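Trehalose-6-phosphate phosphatase (Candida albicans, PDB 5DXI) is a phosphatase domain of the haloacid dehalogenase (HAD) superfamily, holding here a magnesium ion, beryllium trifluoride and glucose units in its pocket. Local coordinates at residues I52-V55 / L56-D59; S68-D71 / Q72-E76; E126-P129 / G130-I133; V199-P202 / H203-Q207; L284-P287 / R288-L291. All blocks are in the same frame, centred on the assembly; numbering follows the deposited sequence.

Contact 1. Residues I52-V55 / L56-D59; sequences ILDV and LSSD
Ile-52 and Leu-56, one helical turn apart, lie side by side and point the same way, with CG2 of Ile-52 3.6 Å from CD1 of Leu-56. Beneath them runs an ordinary helical bond, Leu-56 N to Ile-52 O at 2.8 Å. The two branches form part of an apolar stripe that meets Leu-294 and Ala-298 of helix 287-298. At Leu-53 it is the carbonyl that matters. Its oxygen takes the N-H of Ser-57 at 2.8 Å and also the hydroxyl of the same residue, OG lying 2.7 Å from Leu-53 O. The two donors arrive from opposite faces of the carbonyl plane. Ser-57 can give both because OG stands between its own N and carbonyl carbon (chi1 65°), turned back along the helix. Asp-54 repeats the theme with a looser backbone: Ser-58 OG donates to Asp-54 O at 2.6 Å from above the carbonyl plane, whereas the bond from Ser-58 N to that oxygen is weak. Ser-58 N also makes a weak bond to Val-55 O. Just beyond, Asp-59 turns its carboxylate to Lys-61 N and to Arg-23, with which it makes a salt bridge. Serine hydroxyls folded onto carbonyls one turn earlier are a familiar helical device; here they mark the last turn of helix 47-58, within the beta-alpha-beta unit that links parallel strands 23-27 and 62-67 of the Rossmann-like HAD core.

Contact 2. Residues S68-D71 / Q72-E76; sequences SGRD and QAFLE. With GLC (alpha-D-glucopyranose), chain C; BEF (beryllium trifluoride ion), chain F.
Ser-68 and Gly-69 belong to the pocket that holds beryllium trifluoride, and the residues just after them fold onto the first turn of helix 72-79. Ser-68 OG donates to BEF F3 over a very short 2.5 Å, while the N-H of Gly-69 reaches BEF F1 at 2.9 Å. The serine oxygen also accepts from Arg-70 N, making an ST turn; its accepting role there is consistent with its proton serving the bond to F3. Behind this turn the CD2 branch of Leu-75 rests against CB of Ser-68 and CB of Arg-70. A serine or threonine directly after the second strand of the core is HAD motif II, and Ser-68, following strand 62-67, fits that place. Arg-70 bends at chi2 (-63°) and lays its guanidinium flat over the Phe-74 ring, centres 3.8 Å apart and planes at 19°, a stacked cation-pi contact; its CD adds a CH-pi touch over the same ring. The opposite face of the guanidinium meets the sugar, GLC C2 standing 3.7 Å above its plane and toward the rim. A salt bridge from NE to Asp-30 and a hydrogen bond from NH2 to Pro-40 O hold the flat group in this orientation between ring and glucose. One residue on, Asp-71 is the N-cap: its OD1 takes the N-H of Phe-74, Asp-71 OD1 to Phe-74 N being 2.9 Å, in a nearly straight bond (169°).

Contact 3. Residues E126-P129 / G130-I133; sequences EKTP and GSNI
The carbonyl plane of Thr-128 is the flat group around which Ser-131 gathers. Within that plane comes the serine hydroxyl, OG donating to Thr-128 O at a short 2.5 Å. The backbone N-H of the same serine reaches Thr-128 O at 3.1 Å, from a position tilted 32° out of the plane. One residue therefore grips one oxygen twice, and the rotation of the hydroxyl explains how: OG sits between the backbone N and the carbonyl carbon of Ser-131 (chi1 72°), on the side that faces back across the turn. Alongside, CB of Ser-131 lies 3.9 Å from CG2 of Thr-128, a loose contact beside the polar one. CG2 is placed there because it stands anti to the threonine N. The other branch, OG1, is hydrogen-bonded to Tyr-124 O in the last turn of helix 113-126. Trp-142 of strand 140-143 touches both Thr-128 and Ser-131, whereas Pro-129 leans on Leu-151 of helix 149-165. The backbone from Thr-128 to Ser-131 makes a type II beta turn, with proline second and glycine third, the classic order. Gly-130 has phi 93°, at which a side chain would press on the carbonyl oxygen before it. The turn thus leads from helix 113-126 into strand 132-135, the edge of the four-stranded antiparallel sheet. Chemically, two donors on the Thr-128 carbonyl probably polarise it further, and the bond to it probably fixes the direction of the serine hydroxyl, so that side chain and backbone close the same turn.

Contact 4. Residues V199-P202 / H203-Q207; sequences VLHP and HGAKQ
His-201 spreads its imidazole beneath the amide end of Gln-207, whose NE2 stands 3.6 Å above the ring plane and over its centre. The planes are turned 36° against each other, so this is an oblique overlap and not a flat stack. Pro-202 CD lies against the opposite face of the ring. At the edge, His-201 NE2 donates to Lys-206 O at 2.7 Å; that oxygen is almost in the ring plane, although the nitrogen itself stands well above the plane of the lysine carbonyl. Gln-207 brings its amide over the ring by bending at chi2 (-66°), and NE2 is also hydrogen-bonded to Arg-197 O, which fixes the group's position. A bond like that of a beta turn joins the two sides: Ala-205 N donates to Pro-202 O at 2.7 Å, nearly straight at 177°, round a central cis peptide between His-203 and Gly-204. The loop lies on the surface, in the connection from helix 191-199 to strand 227-232. At its start, Val-199 packs on Leu-244, Ile-247 and Trp-251 of helix 235-253, while in the turn His-203 NE2 is hydrogen-bonded to Arg-23 O at the beginning of central strand 23-27.

Contact 5. Residues L284-P287 / R288-L291; sequences LNEP and RQVL
Gln-289 folds its amide back over the start of its own helix, OE1 lying 2.8 Å from Glu-286 N. The angle at hydrogen is only 116°, so the bond is weak, but the oxygen has close neighbours: Gln-289 OE1 lies 3.4 Å from Asn-285 CB and 3.3 Å from Glu-286 CB. A bend at chi2 (84°) carries the amide round to this place. It then runs beside the Glu-286 side chain, pointing the same way, with amide and carboxylate planes 29° apart. On the inner side, Leu-284 slides past Gln-289 in the opposite direction. Its CD2 meets the glutamine CB at 4.1 Å, while CD1 lies over the backbone of Val-290, 3.8 Å from Val-290 CA, and touches the valine CG2 branch. The backbone beneath them is the first turn of the helix. Val-290 N donates to Glu-286 O at 3.1 Å, in the carbonyl plane, and Leu-291 N donates to Pro-287 O at 2.9 Å. Farther out, Leu-231 of strand 227-232 touches both Leu-284 and Val-290, and Arg-10 of helix 10-19 lies against Leu-284 and Gln-289. Leu-284 is itself held in the sheet by backbone bonds to Ala-270 and Gly-272. Glu-286 is the N-cap and Pro-287 opens the helix; a side chain three residues on returning to the N-cap N-H is one half of a capping box, met here only weakly. It marks the passage from strand 282-284, at the parallel edge of the mixed core sheet, into helix 287-298.

Overall arrangement
The five contacts show one principle, short-range bonding where a chain changes course, at different places in one HAD phosphatase. Contact 2 lies in the pocket itself, hydrogen-bonded to beryllium trifluoride through Ser-68 and Gly-69. In contact 5 the Pro-287 side chain is about 8 Å from the magnesium ion, and in contact 1 that of Leu-53 is about 12 Å from beryllium trifluoride. Contacts 1 and 5 touch directly: Ile-52 CD1 packs 3.4 Å from Leu-291 O. Contact 4 approaches contact 1 to about 7 Å between nearest atoms. Contact 3 stands apart, its centre about 40 Å from that of contact 1. The side chain of Ser-131 is nevertheless about 11 Å from a bound alpha-D-glucopyranose (GLC).

Contact 1. Residues I52-V55 / L56-D59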
loop_
_atom_site.group_PDB
_atom_site.type_symbol
_atom_site.label_atom_id
_atom_site.label_comp_id
_atom_site.label_asym_id
_atom_site.label_seq_id
_atom_site.Cartn_x
_atom_site.Cartn_y
_atom_site.Cartn_z
ATOM N N ILE A 52 9.480 15.149 -5.860
ATOM C CA ILE A 52 9.617 14.638 -4.507
ATOM C C ILE A 52 10.422 13.345 -4.496
ATOM O O ILE A 52 11.402 13.217 -3.756
ATOM C CB ILE A 52 8.228 14.398 -3.880
ATOM C CG1 ILE A 52 7.557 15.742 -3.590
ATOM C CG2 ILE A 52 8.350 13.560 -2.606
ATOM C CD1 ILE A 52 6.070 15.643 -3.224
ATOM N N LEU A 53 10.055 12.414 -5.369
ATOM C CA LEU A 53 10.720 11.121 -5.406
ATOM C C LEU A 53 12.184 11.268 -5.799
ATOM O O LEU A 53 13.050 10.601 -5.229
ATOM C CB LEU A 53 9.991 10.163 -6.354
ATOM C CG LEU A 53 8.566 9.762 -5.951
ATOM C CD1 LEU A 53 7.929 8.861 -7.007
ATOM C CD2 LEU A 53 8.527 9.089 -4.558
ATOM N N ASP A 54 12.467 12.127 -6.776
ATOM C CA ASP A 54 13.857 12.351 -7.181
ATOM C C ASP A 54 14.696 12.889 -6.023
ATOM O O ASP A 54 15.747 12.337 -5.696
ATOM C CB ASP A 54 13.935 13.307 -8.377
ATOM C CG ASP A 54 15.343 13.418 -8.945
ATOM O OD1 ASP A 54 16.074 12.398 -8.934
ATOM O OD2 ASP A 54 15.717 14.519 -9.403
ATOM N N VAL A 55 14.212 13.944 -5.377
ATOM C CA VAL A 55 14.962 14.546 -4.277
ATOM C C VAL A 55 15.109 13.577 -3.114
ATOM O O VAL A 55 16.198 13.422 -2.546
ATOM C CB VAL A 55 14.293 15.831 -3.760
ATOM C CG1 VAL A 55 15.061 16.371 -2.557
ATOM C CG2 VAL A 55 14.217 16.870 -4.859
ATOM N N LEU A 56 14.017 12.912 -2.758
ATOM C CA LEU A 56 14.075 11.976 -1.643
ATOM C C LEU A 56 14.983 10.787 -1.950
ATOM O O LEU A 56 15.804 10.398 -1.116
ATOM C CB LEU A 56 12.668 11.503 -1.277
ATOM C CG LEU A 56 11.778 12.560 -0.616
ATOM C CD1 LEU A 56 10.475 11.929 -0.166
ATOM C CD2 LEU A 56 12.476 13.247 0.543
ATOM N N SER A 57 14.877 10.229 -3.157
ATOM C CA SER A 57 15.676 9.055 -3.497
ATOM C C SER A 57 17.157 9.401 -3.667
ATOM O O SER A 57 18.014 8.516 -3.598
ATOM C CB SER A 57 15.167 8.381 -4.779
ATOM O OG SER A 57 15.314 9.225 -5.911
ATOM N N SER A 58 17.461 10.681 -3.858
ATOM C CA SER A 58 18.847 11.097 -4.094
ATOM C C SER A 58 19.683 11.062 -2.829
ATOM O O SER A 58 20.908 10.909 -2.881
ATOM C CB SER A 58 18.878 12.499 -4.690
ATOM O OG SER A 58 18.299 12.494 -5.985
ATOM N N ASP A 59 19.003 11.181 -1.693
ATOM C CA ASP A 59 19.638 11.079 -0.388
ATOM C C ASP A 59 19.901 9.608 -0.086
ATOM O O ASP A 59 18.971 8.806 -0.001
ATOM C CB ASP A 59 18.750 11.727 0.684
ATOM C CG ASP A 59 19.454 11.896 2.023
ATOM O OD1 ASP A 59 20.409 11.146 2.330
ATOM O OD2 ASP A 59 19.033 12.793 2.783
#

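Contact 2. Residues S68-D71 / Q72-E76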
loop_
_atom_site.group_PDB
_atom_site.type_symbol
_atom_site.label_atom_id
_atom_site.label_comp_id
_atom_site.label_asym_id
_atom_site.label_seq_id
_atom_site.Cartn_x
_atom_site.Cartn_y
_atom_site.Cartn_z
ATOM N N SER A 68 1.848 -1.494 -3.984
ATOM C CA SER A 68 0.590 -1.189 -4.646
ATOM C C SER A 68 -0.220 -2.434 -4.983
ATOM O O SER A 68 0.317 -3.536 -5.015
ATOM C CB SER A 68 0.875 -0.390 -5.948
ATOM O OG SER A 68 -0.331 -0.065 -6.631
ATOM N N GLY A 69 -1.511 -2.246 -5.252
ATOM C CA GLY A 69 -2.329 -3.295 -5.839
ATOM C C GLY A 69 -2.115 -3.422 -7.344
ATOM O O GLY A 69 -2.483 -4.442 -7.951
ATOM N N ARG A 70 -1.504 -2.397 -7.944
ATOM C CA ARG A 70 -1.230 -2.360 -9.393
ATOM C C ARG A 70 -0.393 -3.544 -9.869
ATOM O O ARG A 70 0.451 -4.060 -9.125
ATOM C CB ARG A 70 -0.497 -1.066 -9.764
ATOM C CG ARG A 70 -1.317 0.221 -9.676
ATOM C CD ARG A 70 -2.509 0.222 -10.653
ATOM N NE ARG A 70 -3.233 1.490 -10.578
ATOM C CZ ARG A 70 -3.806 2.119 -11.603
ATOM N NH1 ARG A 70 -3.757 1.611 -12.834
ATOM N NH2 ARG A 70 -4.432 3.272 -11.391
ATOM N N ASP A 71 -0.591 -3.948 -11.116
ATOM C CA ASP A 71 0.246 -4.999 -11.673
ATOM C C ASP A 71 1.641 -4.447 -11.990
ATOM O O ASP A 71 1.872 -3.231 -11.913
ATOM C CB ASP A 71 -0.407 -5.644 -12.910
ATOM C CG ASP A 71 -0.637 -4.670 -14.068
ATOM O OD1 ASP A 71 0.052 -3.633 -14.183
ATOM O OD2 ASP A 71 -1.500 -4.985 -14.910
ATOM N N GLN A 72 2.571 -5.341 -12.309
ATOM C CA GLN A 72 3.961 -4.944 -12.549
ATOM C C GLN A 72 4.097 -3.983 -13.726
ATOM O O GLN A 72 4.902 -3.048 -13.679
ATOM C CB GLN A 72 4.830 -6.173 -12.810
ATOM C CG GLN A 72 4.870 -7.138 -11.656
ATOM C CD GLN A 72 5.226 -8.527 -12.120
ATOM O OE1 GLN A 72 4.380 -9.247 -12.638
ATOM N NE2 GLN A 72 6.478 -8.907 -11.947
ATOM N N ALA A 73 3.318 -4.229 -14.775
ATOM C CA ALA A 73 3.391 -3.425 -15.998
ATOM C C ALA A 73 3.148 -1.946 -15.698
ATOM O O ALA A 73 3.928 -1.094 -16.107
ATOM C CB ALA A 73 2.392 -3.937 -17.033
ATOM N N PHE A 74 2.087 -1.651 -14.948
ATOM C CA PHE A 74 1.779 -0.270 -14.589
ATOM C C PHE A 74 2.935 0.377 -13.814
ATOM O O PHE A 74 3.390 1.472 -14.153
ATOM C CB PHE A 74 0.490 -0.214 -13.754
ATOM C CG PHE A 74 0.001 1.182 -13.492
ATOM C CD1 PHE A 74 -0.821 1.821 -14.410
ATOM C CD2 PHE A 74 0.374 1.859 -12.340
ATOM C CE1 PHE A 74 -1.275 3.111 -14.185
ATOM C CE2 PHE A 74 -0.062 3.140 -12.106
ATOM C CZ PHE A 74 -0.899 3.778 -13.030
ATOM N N LEU A 75 3.413 -0.319 -12.783
ATOM C CA LEU A 75 4.452 0.210 -11.913
ATOM C C LEU A 75 5.763 0.398 -12.663
ATOM O O LEU A 75 6.479 1.373 -12.444
ATOM C CB LEU A 75 4.655 -0.713 -10.704
ATOM C CG LEU A 75 3.443 -0.824 -9.770
ATOM C CD1 LEU A 75 3.751 -1.859 -8.688
ATOM C CD2 LEU A 75 3.029 0.527 -9.157
ATOM N N GLU A 76 6.075 -0.537 -13.551
ATOM C CA GLU A 76 7.272 -0.412 -14.359
ATOM C C GLU A 76 7.139 0.842 -15.238
ATOM O O GLU A 76 8.064 1.649 -15.336
ATOM C CB GLU A 76 7.474 -1.673 -15.205
ATOM C CG GLU A 76 8.898 -1.900 -15.686
ATOM C CD GLU A 76 9.805 -2.418 -14.590
ATOM O OE1 GLU A 76 9.653 -3.601 -14.191
ATOM O OE2 GLU A 76 10.671 -1.641 -14.126
HETATM C C1 GLC C . -6.475 0.827 -8.801
HETATM C C2 GLC C . -6.285 -0.360 -9.737
HETATM C C3 GLC C . -6.394 -1.663 -8.938
HETATM C C4 GLC C . -5.382 -1.641 -7.806
HETATM C C5 GLC C . -5.638 -0.412 -6.938
HETATM C C6 GLC C . -4.564 -0.304 -5.873
HETATM O O1 GLC C . -7.804 0.834 -8.281
HETATM O O2 GLC C . -7.283 -0.308 -10.753
HETATM O O3 GLC C . -6.114 -2.772 -9.779
HETATM O O4 GLC C . -5.500 -2.831 -6.998
HETATM O O5 GLC C . -5.555 0.775 -7.710
HETATM O O6 GLC C . -3.305 -0.042 -6.505
HETATM BE BE BEF F . -2.051 1.498 -3.439
HETATM F F1 BEF F . -2.683 -0.142 -3.638
HETATM F F2 BEF F . -3.555 2.128 -4.117
HETATM F F3 BEF F . -1.334 1.584 -5.052
#

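Contact 3. Residues E126-P129 / G130-I133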
loop_
_atom_site.group_PDB
_atom_site.type_symbol
_atom_site.label_atom_id
_atom_site.label_comp_id
_atom_site.label_asym_id
_atom_site.label_seq_id
_atom_site.Cartn_x
_atom_site.Cartn_y
_atom_site.Cartn_z
ATOM N N GLU A 126 -22.132 -8.965 -15.498
ATOM C CA GLU A 126 -23.279 -9.012 -16.395
ATOM C C GLU A 126 -24.513 -8.403 -15.733
ATOM O O GLU A 126 -25.382 -7.858 -16.414
ATOM C CB GLU A 126 -23.547 -10.462 -16.834
ATOM C CG GLU A 126 -25.015 -10.854 -17.005
ATOM C CD GLU A 126 -25.642 -10.269 -18.261
ATOM O OE1 GLU A 126 -24.920 -10.092 -19.274
ATOM O OE2 GLU A 126 -26.862 -9.994 -18.228
ATOM N N LYS A 127 -24.570 -8.419 -14.408
ATOM C CA LYS A 127 -25.726 -7.845 -13.750
ATOM C C LYS A 127 -25.382 -6.390 -13.313
ATOM O O LYS A 127 -26.184 -5.694 -12.682
ATOM C CB LYS A 127 -26.174 -8.761 -12.597
ATOM C CG LYS A 127 -26.989 -8.106 -11.516
ATOM C CD LYS A 127 -28.063 -8.972 -10.849
ATOM C CE LYS A 127 -29.334 -8.129 -10.551
ATOM N NZ LYS A 127 -30.441 -8.815 -9.786
ATOM N N THR A 128 -24.207 -5.897 -13.705
ATOM C CA THR A 128 -23.810 -4.553 -13.282
ATOM C C THR A 128 -23.170 -3.764 -14.411
ATOM O O THR A 128 -21.953 -3.804 -14.605
ATOM C CB THR A 128 -22.832 -4.597 -12.082
ATOM O OG1 THR A 128 -23.343 -5.459 -11.059
ATOM C CG2 THR A 128 -22.641 -3.212 -11.492
ATOM N N PRO A 129 -24.002 -3.040 -15.169
ATOM C CA PRO A 129 -23.521 -2.215 -16.282
ATOM C C PRO A 129 -22.509 -1.163 -15.822
ATOM O O PRO A 129 -22.733 -0.519 -14.801
ATOM C CB PRO A 129 -24.806 -1.562 -16.821
ATOM C CG PRO A 129 -25.903 -2.468 -16.388
ATOM C CD PRO A 129 -25.470 -3.008 -15.044
ATOM N N GLY A 130 -21.421 -0.997 -16.566
ATOM C CA GLY A 130 -20.383 -0.049 -16.198
ATOM C C GLY A 130 -19.276 -0.696 -15.371
ATOM O O GLY A 130 -18.203 -0.117 -15.198
ATOM N N SER A 131 -19.528 -1.900 -14.866
ATOM C CA SER A 131 -18.502 -2.630 -14.110
ATOM C C SER A 131 -17.586 -3.387 -15.066
ATOM O O SER A 131 -17.972 -3.656 -16.204
ATOM C CB SER A 131 -19.153 -3.590 -13.104
ATOM O OG SER A 131 -19.746 -4.697 -13.757
ATOM N N ASN A 132 -16.363 -3.702 -14.634
ATOM C CA ASN A 132 -15.483 -4.554 -15.435
ATOM C C ASN A 132 -14.485 -5.336 -14.579
ATOM O O ASN A 132 -14.277 -5.034 -13.400
ATOM C CB ASN A 132 -14.720 -3.746 -16.484
ATOM C CG ASN A 132 -13.581 -2.943 -15.893
ATOM O OD1 ASN A 132 -13.802 -1.997 -15.149
ATOM N ND2 ASN A 132 -12.355 -3.289 -16.263
ATOM N N ILE A 133 -13.879 -6.340 -15.203
ATOM C CA ILE A 133 -12.953 -7.241 -14.538
ATOM C C ILE A 133 -11.527 -6.904 -14.936
ATOM O O ILE A 133 -11.235 -6.762 -16.114
ATOM C CB ILE A 133 -13.238 -8.710 -14.911
ATOM C CG1 ILE A 133 -14.606 -9.145 -14.394
ATOM C CG2 ILE A 133 -12.147 -9.635 -14.370
ATOM C CD1 ILE A 133 -15.061 -10.472 -14.957
#

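Contact 4. Residues V199-P202 / H203-Q207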
loop_
_atom_site.group_PDB
_atom_site.type_symbol
_atom_site.label_atom_id
_atom_site.label_comp_id
_atom_site.label_asym_id
_atom_site.label_seq_id
_atom_site.Cartn_x
_atom_site.Cartn_y
_atom_site.Cartn_z
ATOM N N VAL A 199 11.340 -3.727 6.487
ATOM C CA VAL A 199 11.679 -3.110 7.758
ATOM C C VAL A 199 12.655 -3.976 8.556
ATOM O O VAL A 199 13.684 -3.494 9.035
ATOM C CB VAL A 199 10.418 -2.853 8.591
ATOM C CG1 VAL A 199 10.766 -2.553 10.047
ATOM C CG2 VAL A 199 9.596 -1.733 7.972
ATOM N N LEU A 200 12.334 -5.256 8.697
ATOM C CA LEU A 200 13.199 -6.152 9.459
ATOM C C LEU A 200 14.267 -6.692 8.537
ATOM O O LEU A 200 14.267 -7.875 8.196
ATOM C CB LEU A 200 12.398 -7.290 10.083
ATOM C CG LEU A 200 11.310 -6.846 11.060
ATOM C CD1 LEU A 200 10.554 -8.059 11.559
ATOM C CD2 LEU A 200 11.891 -6.039 12.227
ATOM N N HIS A 201 15.184 -5.814 8.150
ATOM C CA HIS A 201 16.128 -6.087 7.070
ATOM C C HIS A 201 17.215 -5.018 7.118
ATOM O O HIS A 201 16.930 -3.863 7.429
ATOM C CB HIS A 201 15.404 -6.075 5.715
ATOM C CG HIS A 201 16.154 -6.747 4.605
ATOM N ND1 HIS A 201 16.277 -8.118 4.515
ATOM C CD2 HIS A 201 16.785 -6.240 3.518
ATOM C CE1 HIS A 201 16.972 -8.424 3.434
ATOM N NE2 HIS A 201 17.288 -7.303 2.807
ATOM N N PRO A 202 18.468 -5.391 6.810
ATOM C CA PRO A 202 19.518 -4.370 6.820
ATOM C C PRO A 202 19.233 -3.234 5.837
ATOM O O PRO A 202 18.995 -3.472 4.651
ATOM C CB PRO A 202 20.769 -5.148 6.391
ATOM C CG PRO A 202 20.463 -6.580 6.709
ATOM C CD PRO A 202 18.988 -6.728 6.483
ATOM N N HIS A 203 19.188 -2.009 6.348
ATOM C CA HIS A 203 18.982 -0.818 5.521
ATOM C C HIS A 203 20.188 -0.590 4.608
ATOM O O HIS A 203 21.325 -0.632 5.077
ATOM C CB HIS A 203 18.759 0.400 6.416
ATOM C CG HIS A 203 18.379 1.648 5.686
ATOM N ND1 HIS A 203 19.305 2.508 5.133
ATOM C CD2 HIS A 203 17.168 2.219 5.485
ATOM C CE1 HIS A 203 18.675 3.538 4.594
ATOM N NE2 HIS A 203 17.377 3.387 4.797
ATOM N N GLY A 204 19.988 -0.392 3.314
ATOM C CA GLY A 204 18.814 -0.787 2.565
ATOM C C GLY A 204 19.347 -1.812 1.551
ATOM O O GLY A 204 19.563 -1.523 0.375
ATOM N N ALA A 205 19.588 -3.020 2.053
ATOM C CA ALA A 205 20.121 -4.149 1.296
ATOM C C ALA A 205 19.041 -4.837 0.473
ATOM O O ALA A 205 17.850 -4.723 0.776
ATOM C CB ALA A 205 20.775 -5.148 2.237
ATOM N N LYS A 206 19.453 -5.528 -0.585
ATOM C CA LYS A 206 18.503 -6.252 -1.413
ATOM C C LYS A 206 17.886 -7.412 -0.637
ATOM O O LYS A 206 18.407 -7.822 0.404
ATOM C CB LYS A 206 19.184 -6.772 -2.683
ATOM C CG LYS A 206 19.608 -5.675 -3.651
ATOM C CD LYS A 206 20.136 -6.261 -4.947
ATOM C CE LYS A 206 20.531 -5.167 -5.934
ATOM N NZ LYS A 206 20.427 -5.620 -7.356
ATOM N N GLN A 207 16.799 -7.962 -1.172
ATOM C CA GLN A 207 16.155 -9.138 -0.580
ATOM C C GLN A 207 16.943 -10.436 -0.783
ATOM O O GLN A 207 17.659 -10.585 -1.773
ATOM C CB GLN A 207 14.750 -9.307 -1.156
ATOM C CG GLN A 207 13.791 -8.175 -0.793
ATOM C CD GLN A 207 13.491 -8.144 0.689
ATOM O OE1 GLN A 207 12.900 -9.075 1.226
ATOM N NE2 GLN A 207 13.918 -7.086 1.361
#

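Contact 5. Residues L284-P287 / R288-L291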
loop_
_atom_site.group_PDB
_atom_site.type_symbol
_atom_site.label_atom_id
_atom_site.label_comp_id
_atom_site.label_asym_id
_atom_site.label_seq_id
_atom_site.Cartn_x
_atom_site.Cartn_y
_atom_site.Cartn_z
ATOM N N LEU A 284 -4.025 11.944 6.851
ATOM C CA LEU A 284 -3.968 13.094 5.950
ATOM C C LEU A 284 -5.171 12.949 5.047
ATOM O O LEU A 284 -5.477 11.837 4.614
ATOM C CB LEU A 284 -2.683 13.128 5.121
ATOM C CG LEU A 284 -1.378 13.450 5.844
ATOM C CD1 LEU A 284 -0.177 13.173 4.939
ATOM C CD2 LEU A 284 -1.376 14.885 6.358
ATOM N N ASN A 285 -5.856 14.053 4.758
ATOM C CA ASN A 285 -7.136 13.983 4.081
ATOM C C ASN A 285 -7.033 13.406 2.673
ATOM O O ASN A 285 -7.858 12.589 2.277
ATOM C CB ASN A 285 -7.777 15.376 4.013
ATOM C CG ASN A 285 -8.304 15.834 5.348
ATOM O OD1 ASN A 285 -8.552 15.024 6.242
ATOM N ND2 ASN A 285 -8.457 17.142 5.503
ATOM N N GLU A 286 -6.020 13.827 1.926
ATOM C CA GLU A 286 -5.948 13.511 0.486
ATOM C C GLU A 286 -4.548 13.446 -0.035
ATOM O O GLU A 286 -3.635 13.927 0.627
ATOM C CB GLU A 286 -6.702 14.572 -0.321
ATOM C CG GLU A 286 -8.182 14.439 -0.265
ATOM C CD GLU A 286 -8.844 15.780 -0.320
ATOM O OE1 GLU A 286 -8.139 16.796 -0.127
ATOM O OE2 GLU A 286 -10.068 15.817 -0.546
ATOM N N PRO A 287 -4.365 12.905 -1.266
ATOM C CA PRO A 287 -3.022 12.922 -1.860
ATOM C C PRO A 287 -2.374 14.316 -1.863
ATOM O O PRO A 287 -1.156 14.426 -1.670
ATOM C CB PRO A 287 -3.274 12.430 -3.293
ATOM C CG PRO A 287 -4.426 11.468 -3.133
ATOM C CD PRO A 287 -5.315 12.123 -2.086
ATOM N N ARG A 288 -3.175 15.363 -2.050
ATOM C CA ARG A 288 -2.641 16.724 -1.990
ATOM C C ARG A 288 -1.818 16.973 -0.718
ATOM O O ARG A 288 -0.674 17.453 -0.771
ATOM C CB ARG A 288 -3.763 17.756 -2.069
ATOM C CG ARG A 288 -3.243 19.186 -2.019
ATOM C CD ARG A 288 -4.375 20.203 -2.058
ATOM N NE ARG A 288 -5.030 20.239 -3.361
ATOM C CZ ARG A 288 -6.109 20.964 -3.630
ATOM N NH1 ARG A 288 -6.667 21.706 -2.677
ATOM N NH2 ARG A 288 -6.638 20.935 -4.846
ATOM N N GLN A 289 -2.394 16.635 0.432
ATOM C CA GLN A 289 -1.686 16.839 1.689
ATOM C C GLN A 289 -0.518 15.874 1.817
ATOM O O GLN A 289 0.505 16.212 2.413
ATOM C CB GLN A 289 -2.639 16.707 2.879
ATOM C CG GLN A 289 -3.627 17.865 2.989
ATOM C CD GLN A 289 -4.857 17.680 2.117
ATOM O OE1 GLN A 289 -5.366 16.568 1.964
ATOM N NE2 GLN A 289 -5.337 18.769 1.527
ATOM N N VAL A 290 -0.644 14.692 1.216
ATOM C CA VAL A 290 0.480 13.751 1.193
ATOM C C VAL A 290 1.683 14.397 0.505
ATOM O O VAL A 290 2.806 14.358 1.013
ATOM C CB VAL A 290 0.122 12.425 0.475
ATOM C CG1 VAL A 290 1.353 11.525 0.377
ATOM C CG2 VAL A 290 -1.018 11.686 1.203
ATOM N N LEU A 291 1.456 14.994 -0.660
ATOM C CA LEU A 291 2.574 15.587 -1.392
ATOM C C LEU A 291 3.135 16.819 -0.668
ATOM O O LEU A 291 4.349 17.056 -0.686
ATOM C CB LEU A 291 2.157 15.952 -2.824
ATOM C CG LEU A 291 1.600 14.774 -3.631
ATOM C CD1 LEU A 291 1.443 15.130 -5.127
ATOM C CD2 LEU A 291 2.442 13.529 -3.438
#